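Local coordinates for binding domain (Hc) of Paraclostridial Mosquitocidal Protein 1 (Paraclostridium bifermentans, PDB 6HOX) that probably serves as the receptor-binding, nerve-cell-targeting part of a botulinum-like neurotoxin that specifically targets Anopheles mosquitoes, at residues D56-K61 against S242-N247; I81-F86 against Q121-S126; Q374-D379 against D420-L425. All coordinates share one frame; numbering follows the deposited sequence.

Contact 1. Residues D56-K61 against S242-N247; sequences DGRDSK and SYFNSN
The carbonyl of Y243, just beyond helix 233-241, meets the guanidinium of R58, which reaches over from the turn between strands 53-56 and 61-66. R58 NH2 donates to Y243 O at 3.3 Å, a weak but nearly straight bond (166°) made in the guanidinium plane. The same oxygen takes a second proton from a water 2.7 Å away, and that water accepts from R58 NH1, also at 2.7 Å, so direct and water-mediated links run side by side. A longer bond of 3.3 Å from the water to D59 OD2 ties in the next residue of the turn. The Y243 ring stands steeply to the guanidinium and packs edge-to-face with W94, which also makes a cation-pi contact with R58. At F244 the chain presents a ring face: R58 NH2 lies over it, 3.5 Å from CE1, with guanidinium and ring planes 77° apart. R58 gets there with CG wedged between its backbone N and carbonyl carbon (chi1 58°) and a bend farther along the chain. The turn belongs to the concanavalin-like sandwich, whereas 242-247 follows helix 233-241 and belongs to the trefoil-family part of the sequence. Here the buried guanidinium meets a carbonyl, a water and aromatic rings. Across the two segments its partners are neutral, so the carboxylate of D59, reached through the water, probably helps to balance its charge.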
# COMPACT_ATOMS: atom_id res chain seq x y z
N ASP A 56 10.20 7.10 7.46
CA ASP A 56 9.31 7.68 6.49
C ASP A 56 8.12 6.74 6.31
O ASP A 56 8.30 5.52 6.28
CB ASP A 56 10.07 7.97 5.20
CG ASP A 56 11.10 9.06 5.41
OD1 ASP A 56 10.71 10.18 5.81
OD2 ASP A 56 12.28 8.77 5.22
N GLY A 57 6.92 7.33 6.17
CA GLY A 57 5.66 6.59 6.13
C GLY A 57 4.75 7.04 5.01
O GLY A 57 5.17 7.63 4.05
N ARG A 58 3.47 6.70 5.13
CA ARG A 58 2.49 6.94 4.05
C ARG A 58 1.92 8.35 4.18
O ARG A 58 1.24 8.84 3.26
CB ARG A 58 1.34 5.91 4.11
CG ARG A 58 0.59 5.89 5.44
CD ARG A 58 -0.74 5.15 5.37
NE ARG A 58 -1.62 5.60 4.30
CZ ARG A 58 -2.37 6.70 4.35
NH1 ARG A 58 -2.40 7.43 5.46
NH2 ARG A 58 -3.07 7.06 3.30
N ASP A 59 2.17 8.98 5.33
CA ASP A 59 1.71 10.33 5.60
C ASP A 59 2.65 10.96 6.62
O ASP A 59 2.40 10.95 7.84
CB ASP A 59 0.26 10.31 6.08
CG ASP A 59 -0.29 11.69 6.37
OD1 ASP A 59 0.46 12.68 6.16
OD2 ASP A 59 -1.44 11.77 6.80
N SER A 60 3.78 11.47 6.14
CA SER A 60 4.87 11.78 7.05
C SER A 60 5.28 10.49 7.79
O SER A 60 5.13 9.38 7.26
CB SER A 60 4.49 12.91 7.98
OG SER A 60 5.64 13.61 8.42
N LYS A 61 5.75 10.61 9.04
CA LYS A 61 6.56 9.57 9.65
C LYS A 61 5.68 8.45 10.23
O LYS A 61 4.51 8.63 10.53
CB LYS A 61 7.45 10.19 10.74
CG LYS A 61 8.37 11.30 10.25
CD LYS A 61 9.59 10.77 9.52
CE LYS A 61 10.59 11.87 9.21
NZ LYS A 61 11.69 11.40 8.32
N SER A 242 -11.17 8.68 4.59
CA SER A 242 -10.74 9.90 5.24
C SER A 242 -9.21 10.02 5.19
O SER A 242 -8.68 11.10 5.41
CB SER A 242 -11.27 10.00 6.65
OG SER A 242 -10.57 9.15 7.55
N TYR A 243 -8.51 8.92 4.91
CA TYR A 243 -7.05 8.93 4.80
C TYR A 243 -6.57 9.37 3.41
O TYR A 243 -5.37 9.49 3.21
CB TYR A 243 -6.50 7.55 5.16
CG TYR A 243 -6.64 7.25 6.62
CD1 TYR A 243 -5.90 7.97 7.55
CD2 TYR A 243 -7.53 6.29 7.09
CE1 TYR A 243 -6.02 7.72 8.91
CE2 TYR A 243 -7.64 6.03 8.45
CZ TYR A 243 -6.89 6.76 9.36
OH TYR A 243 -6.99 6.53 10.70
N PHE A 244 -7.50 9.63 2.49
CA PHE A 244 -7.16 10.01 1.11
C PHE A 244 -7.91 11.30 0.72
O PHE A 244 -8.46 11.41 -0.37
CB PHE A 244 -7.49 8.84 0.18
CG PHE A 244 -6.69 7.59 0.48
CD1 PHE A 244 -5.39 7.47 0.03
CD2 PHE A 244 -7.23 6.56 1.25
CE1 PHE A 244 -4.65 6.33 0.31
CE2 PHE A 244 -6.48 5.43 1.53
CZ PHE A 244 -5.20 5.32 1.06
N ASN A 245 -7.89 12.28 1.62
CA ASN A 245 -8.70 13.50 1.49
C ASN A 245 -7.98 14.54 0.61
O ASN A 245 -8.56 15.56 0.26
CB ASN A 245 -9.04 14.09 2.86
CG ASN A 245 -7.85 14.16 3.80
OD1 ASN A 245 -7.06 13.22 3.87
ND2 ASN A 245 -7.73 15.26 4.53
N SER A 246 -6.72 14.29 0.25
CA SER A 246 -5.93 15.24 -0.52
C SER A 246 -5.81 14.79 -1.98
O SER A 246 -6.23 13.69 -2.36
CB SER A 246 -4.59 15.46 0.11
OG SER A 246 -3.77 14.33 -0.13
N ASN A 247 -5.21 15.65 -2.79
CA ASN A 247 -5.12 15.43 -4.23
C ASN A 247 -3.75 14.85 -4.60
O ASN A 247 -3.44 14.78 -5.78
CB ASN A 247 -5.45 16.72 -4.97
CG ASN A 247 -6.92 17.05 -4.86
OD1 ASN A 247 -7.75 16.14 -4.82
ND2 ASN A 247 -7.24 18.32 -4.75
O HOH W 1 -3.51 9.86 5.15

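Contact 2. Residues I81-F86 against Q121-S126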
# COMPACT_ATOMS: atom_id res chain seq x y z
N ILE A 81 -9.72 3.32 27.57
CA ILE A 81 -9.21 2.14 26.83
C ILE A 81 -9.68 0.88 27.56
O ILE A 81 -8.92 0.29 28.34
CB ILE A 81 -7.68 2.16 26.66
CG1 ILE A 81 -7.15 3.50 26.16
CG2 ILE A 81 -7.24 1.02 25.75
CD1 ILE A 81 -5.63 3.57 26.13
N ASN A 82 -10.91 0.46 27.28
CA ASN A 82 -11.56 -0.58 28.07
C ASN A 82 -12.24 -1.62 27.16
O ASN A 82 -13.03 -1.27 26.25
CB ASN A 82 -12.56 0.02 29.06
CG ASN A 82 -13.45 -1.04 29.66
OD1 ASN A 82 -14.64 -1.09 29.36
ND2 ASN A 82 -12.86 -1.91 30.46
N PHE A 83 -11.97 -2.89 27.46
CA PHE A 83 -12.49 -4.02 26.69
C PHE A 83 -13.41 -4.88 27.58
O PHE A 83 -13.48 -6.09 27.39
CB PHE A 83 -11.31 -4.82 26.11
CG PHE A 83 -10.34 -3.97 25.33
CD1 PHE A 83 -10.67 -3.49 24.07
CD2 PHE A 83 -9.11 -3.62 25.86
CE1 PHE A 83 -9.80 -2.68 23.36
CE2 PHE A 83 -8.23 -2.81 25.14
CZ PHE A 83 -8.58 -2.35 23.90
N SER A 84 -14.13 -4.23 28.50
CA SER A 84 -15.09 -4.89 29.40
C SER A 84 -16.26 -5.44 28.58
O SER A 84 -16.50 -4.99 27.46
CB SER A 84 -15.59 -3.94 30.47
OG SER A 84 -16.58 -3.06 29.94
N TYR A 85 -17.00 -6.40 29.16
CA TYR A 85 -18.04 -7.14 28.44
C TYR A 85 -19.12 -6.19 27.89
O TYR A 85 -19.70 -6.48 26.84
CB TYR A 85 -18.71 -8.21 29.30
CG TYR A 85 -19.71 -9.04 28.53
CD1 TYR A 85 -19.31 -9.72 27.39
CD2 TYR A 85 -21.04 -9.10 28.89
CE1 TYR A 85 -20.21 -10.47 26.64
CE2 TYR A 85 -21.95 -9.84 28.16
CZ TYR A 85 -21.54 -10.53 27.02
OH TYR A 85 -22.41 -11.27 26.27
N PHE A 86 -19.39 -5.08 28.59
CA PHE A 86 -20.45 -4.14 28.22
C PHE A 86 -19.87 -2.95 27.45
O PHE A 86 -20.30 -1.81 27.66
CB PHE A 86 -21.23 -3.71 29.46
N GLN A 121 -6.84 -14.04 29.46
CA GLN A 121 -7.88 -13.70 28.50
C GLN A 121 -7.51 -12.38 27.83
O GLN A 121 -6.54 -11.74 28.26
CB GLN A 121 -9.23 -13.60 29.21
CG GLN A 121 -9.33 -12.41 30.16
CD GLN A 121 -9.45 -12.83 31.60
OE1 GLN A 121 -9.21 -13.99 31.96
NE2 GLN A 121 -9.86 -11.90 32.44
N GLY A 122 -8.29 -11.99 26.82
CA GLY A 122 -8.11 -10.71 26.12
C GLY A 122 -8.12 -10.88 24.61
O GLY A 122 -8.86 -11.75 24.08
N TRP A 123 -7.31 -10.06 23.94
CA TRP A 123 -7.22 -10.07 22.49
C TRP A 123 -5.77 -9.92 22.03
O TRP A 123 -4.89 -9.46 22.79
CB TRP A 123 -8.13 -8.99 21.88
CG TRP A 123 -7.80 -7.59 22.30
CD1 TRP A 123 -8.41 -6.87 23.29
CD2 TRP A 123 -6.79 -6.73 21.74
NE1 TRP A 123 -7.83 -5.64 23.40
CE2 TRP A 123 -6.85 -5.51 22.46
CE3 TRP A 123 -5.85 -6.86 20.73
CZ2 TRP A 123 -5.99 -4.44 22.19
CZ3 TRP A 123 -5.01 -5.80 20.45
CH2 TRP A 123 -5.08 -4.61 21.17
N LYS A 124 -5.51 -10.34 20.79
CA LYS A 124 -4.26 -10.03 20.14
C LYS A 124 -4.42 -9.97 18.62
O LYS A 124 -5.35 -10.53 18.04
CB LYS A 124 -3.19 -11.06 20.49
CG LYS A 124 -3.48 -12.48 20.06
CD LYS A 124 -2.25 -13.36 20.16
CE LYS A 124 -1.79 -13.57 21.58
NZ LYS A 124 -0.63 -14.48 21.64
N ILE A 125 -3.48 -9.26 18.01
CA ILE A 125 -3.30 -9.16 16.56
C ILE A 125 -1.95 -9.82 16.26
O ILE A 125 -0.92 -9.42 16.84
CB ILE A 125 -3.33 -7.69 16.11
CG1 ILE A 125 -4.70 -7.05 16.33
CG2 ILE A 125 -2.91 -7.56 14.66
CD1 ILE A 125 -4.68 -5.53 16.39
N SER A 126 -1.99 -10.84 15.39
CA SER A 126 -0.85 -11.67 15.02
C SER A 126 -0.70 -11.74 13.50
O SER A 126 -1.60 -11.40 12.75
CB SER A 126 -0.98 -13.05 15.61
OG SER A 126 -1.05 -12.96 17.02
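F83 and W123 form a T-shaped (edge-to-face) pair at one end of the concanavalin-like beta-sandwich, where the loop ahead of strand 89-96 folds against strand 122-128. The indole turns the edge of its five-membered ring toward the face of F83, with centroids 4.3 Å apart and planes at 73°. The nitrogen leads, NE1 standing 3.2 Å above the phenyl plane over its centre. Its N-H is directed roughly at the middle of the ring, consistent with an N-H...pi contact in which the aromatic face takes the place of a polar acceptor. A chi1 of 60° swings the indole of W123 off the strand toward the loop. Apolar packing extends the pair on the benzo side of the indole, where CZ2 lies 3.7 Å from F83 CZ. Farther out, F89 packs edge-to-face with F83, and W134 of strand 131-137 meets W123, so the pair belongs to a run of aromatic rings. The hydrogen bonds lie within each side of the contact rather than across it. In the loop, S84 N gives a weak bond of 3.3 Å to N82 OD1, closing an Asx turn around F83. On the strand side, G122 and K124 make backbone hydrogen bonds to K137 and R135, holding the tryptophan in its sheet. The centring of the aromatic contact is precise: W123 NE1 is 3.3 Å from F83 CE2, the nearest of the six ring carbons, and still only 3.6 Å from F83 CG.

Contact 3. Residues Q374-D379 against D420-L425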
# COMPACT_ATOMS: atom_id res chain seq x y z
N GLN A 374 -6.03 11.09 -11.88
CA GLN A 374 -6.66 10.01 -11.18
C GLN A 374 -8.14 10.05 -11.54
O GLN A 374 -8.85 10.89 -11.04
CB GLN A 374 -6.44 10.11 -9.67
CG GLN A 374 -7.10 8.98 -8.90
CD GLN A 374 -6.66 7.64 -9.41
OE1 GLN A 374 -7.32 7.04 -10.26
NE2 GLN A 374 -5.53 7.17 -8.91
N LEU A 375 -8.55 9.14 -12.43
CA LEU A 375 -9.93 9.07 -12.90
C LEU A 375 -10.76 8.13 -12.02
O LEU A 375 -11.97 8.06 -12.19
CB LEU A 375 -9.93 8.58 -14.35
CG LEU A 375 -9.33 9.54 -15.38
CD1 LEU A 375 -9.28 8.89 -16.75
CD2 LEU A 375 -10.12 10.84 -15.44
N GLN A 376 -10.10 7.38 -11.14
CA GLN A 376 -10.75 6.54 -10.13
C GLN A 376 -10.76 7.35 -8.82
O GLN A 376 -10.80 8.56 -8.85
CB GLN A 376 -10.03 5.19 -10.07
CG GLN A 376 -10.04 4.42 -11.38
CD GLN A 376 -11.45 4.07 -11.82
OE1 GLN A 376 -12.26 3.58 -11.04
NE2 GLN A 376 -11.75 4.33 -13.09
N SER A 377 -10.70 6.70 -7.66
CA SER A 377 -10.72 7.41 -6.36
C SER A 377 -9.28 7.64 -5.87
O SER A 377 -8.36 7.01 -6.36
CB SER A 377 -11.52 6.63 -5.38
OG SER A 377 -11.16 5.26 -5.46
N ASN A 378 -9.13 8.55 -4.91
CA ASN A 378 -7.82 9.00 -4.40
C ASN A 378 -7.05 7.88 -3.69
O ASN A 378 -5.84 8.01 -3.49
CB ASN A 378 -7.94 10.13 -3.37
CG ASN A 378 -8.24 11.48 -3.96
OD1 ASN A 378 -8.05 11.71 -5.16
ND2 ASN A 378 -8.69 12.40 -3.12
N ASP A 379 -7.75 6.81 -3.29
CA ASP A 379 -7.15 5.72 -2.56
C ASP A 379 -6.34 4.78 -3.47
O ASP A 379 -5.59 3.95 -2.97
CB ASP A 379 -8.21 4.92 -1.80
CG ASP A 379 -9.33 4.45 -2.71
OD1 ASP A 379 -10.08 5.31 -3.21
OD2 ASP A 379 -9.38 3.25 -2.98
N ASP A 420 -11.67 8.85 -24.87
CA ASP A 420 -13.04 9.29 -25.15
C ASP A 420 -14.08 8.34 -24.53
O ASP A 420 -15.17 8.78 -24.19
CB ASP A 420 -13.31 9.40 -26.66
CG ASP A 420 -12.46 10.43 -27.38
OD1 ASP A 420 -11.90 11.32 -26.70
OD2 ASP A 420 -12.33 10.30 -28.62
N ASN A 421 -13.74 7.06 -24.34
CA ASN A 421 -14.69 6.06 -23.83
C ASN A 421 -14.27 5.55 -22.43
O ASN A 421 -14.66 4.47 -22.01
CB ASN A 421 -14.82 4.92 -24.84
CG ASN A 421 -15.35 5.41 -26.17
OD1 ASN A 421 -14.57 5.60 -27.11
ND2 ASN A 421 -16.64 5.68 -26.22
N TYR A 422 -13.51 6.35 -21.69
CA TYR A 422 -12.92 5.85 -20.45
C TYR A 422 -13.98 5.21 -19.54
O TYR A 422 -13.78 4.11 -19.03
CB TYR A 422 -12.22 6.96 -19.65
CG TYR A 422 -11.55 6.41 -18.42
CD1 TYR A 422 -10.40 5.65 -18.54
CD2 TYR A 422 -12.09 6.60 -17.16
CE1 TYR A 422 -9.77 5.12 -17.42
CE2 TYR A 422 -11.47 6.07 -16.03
CZ TYR A 422 -10.31 5.33 -16.16
OH TYR A 422 -9.68 4.81 -15.07
N LYS A 423 -15.11 5.90 -19.37
CA LYS A 423 -16.11 5.53 -18.37
C LYS A 423 -16.70 4.15 -18.66
O LYS A 423 -17.20 3.52 -17.75
CB LYS A 423 -17.21 6.60 -18.32
CG LYS A 423 -16.75 7.92 -17.74
CD LYS A 423 -17.76 9.04 -17.76
CE LYS A 423 -17.12 10.37 -17.44
NZ LYS A 423 -17.96 11.20 -16.53
N THR A 424 -16.63 3.67 -19.91
CA THR A 424 -17.30 2.43 -20.30
C THR A 424 -16.32 1.28 -20.54
O THR A 424 -16.76 0.19 -20.90
CB THR A 424 -18.17 2.68 -21.55
OG1 THR A 424 -17.32 3.03 -22.65
CG2 THR A 424 -19.21 3.75 -21.32
N LEU A 425 -15.01 1.49 -20.35
CA LEU A 425 -14.01 0.51 -20.74
C LEU A 425 -14.21 -0.78 -19.94
O LEU A 425 -14.55 -0.72 -18.77
CB LEU A 425 -12.60 1.06 -20.47
CG LEU A 425 -12.15 2.23 -21.34
CD1 LEU A 425 -10.81 2.74 -20.88
CD2 LEU A 425 -12.08 1.83 -22.80
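The Y422 ring is approached in two ways, by L375 over a face and by Q376 at its hydroxyl end. L375 lays its CD1 methyl almost exactly above the ring centre, 3.5 Å from the centroid and 6° off the normal, a well-formed CH-pi contact. Nearer the backbone, L375 CB rests 3.4 Å from Y422 CE2, so the leucine runs over the same side of the ring. Q376, folded back at its second torsion (chi2 -62°), brings its amide round to the edge: NE2 donates to Y422 OH at 2.9 Å with an angle of 158°. The hydroxyl lies near the amide plane, while the amide is tilted against the ring. Behind this, Q374 OE1 accepts from Q376 N in its carbonyl plane, 2.9 Å away, helping to hold the turn at Q376. Y422 itself opens a short 3-10 turn between helices 416-420 and 427-432 of the trefoil half, and its carbonyl is bound by H430. The loop after strand 369-373 therefore holds the tyrosine by its aromatic face and its hydroxyl oxygen at once. Because the phenol acts here as acceptor, the amide proton probably makes the hydroxyl a somewhat better donor.

Overall arrangement
The three contacts follow the length of the two-domain binding region. Contact 2 lies in the concanavalin-like half, its centre about 29 Å from that of contact 1, and the nearest atoms of the two are about 14 Å apart. Contact 1 joins a turn of that half to the segment after helix 233-241; contact 3 is found in the trefoil half. Contacts 1 and 3 have centres about 22 Å apart yet touch: N378 ND2 probably hydrogen-bonds to F244 O at 2.9 Å, and F244 CD1 packs 3.6 Å from D379 CA. The loop 374-379 thus faces Y422 at one end and the junction between halves at the other. Contacts 2 and 3 are about 42 Å apart, centre to centre.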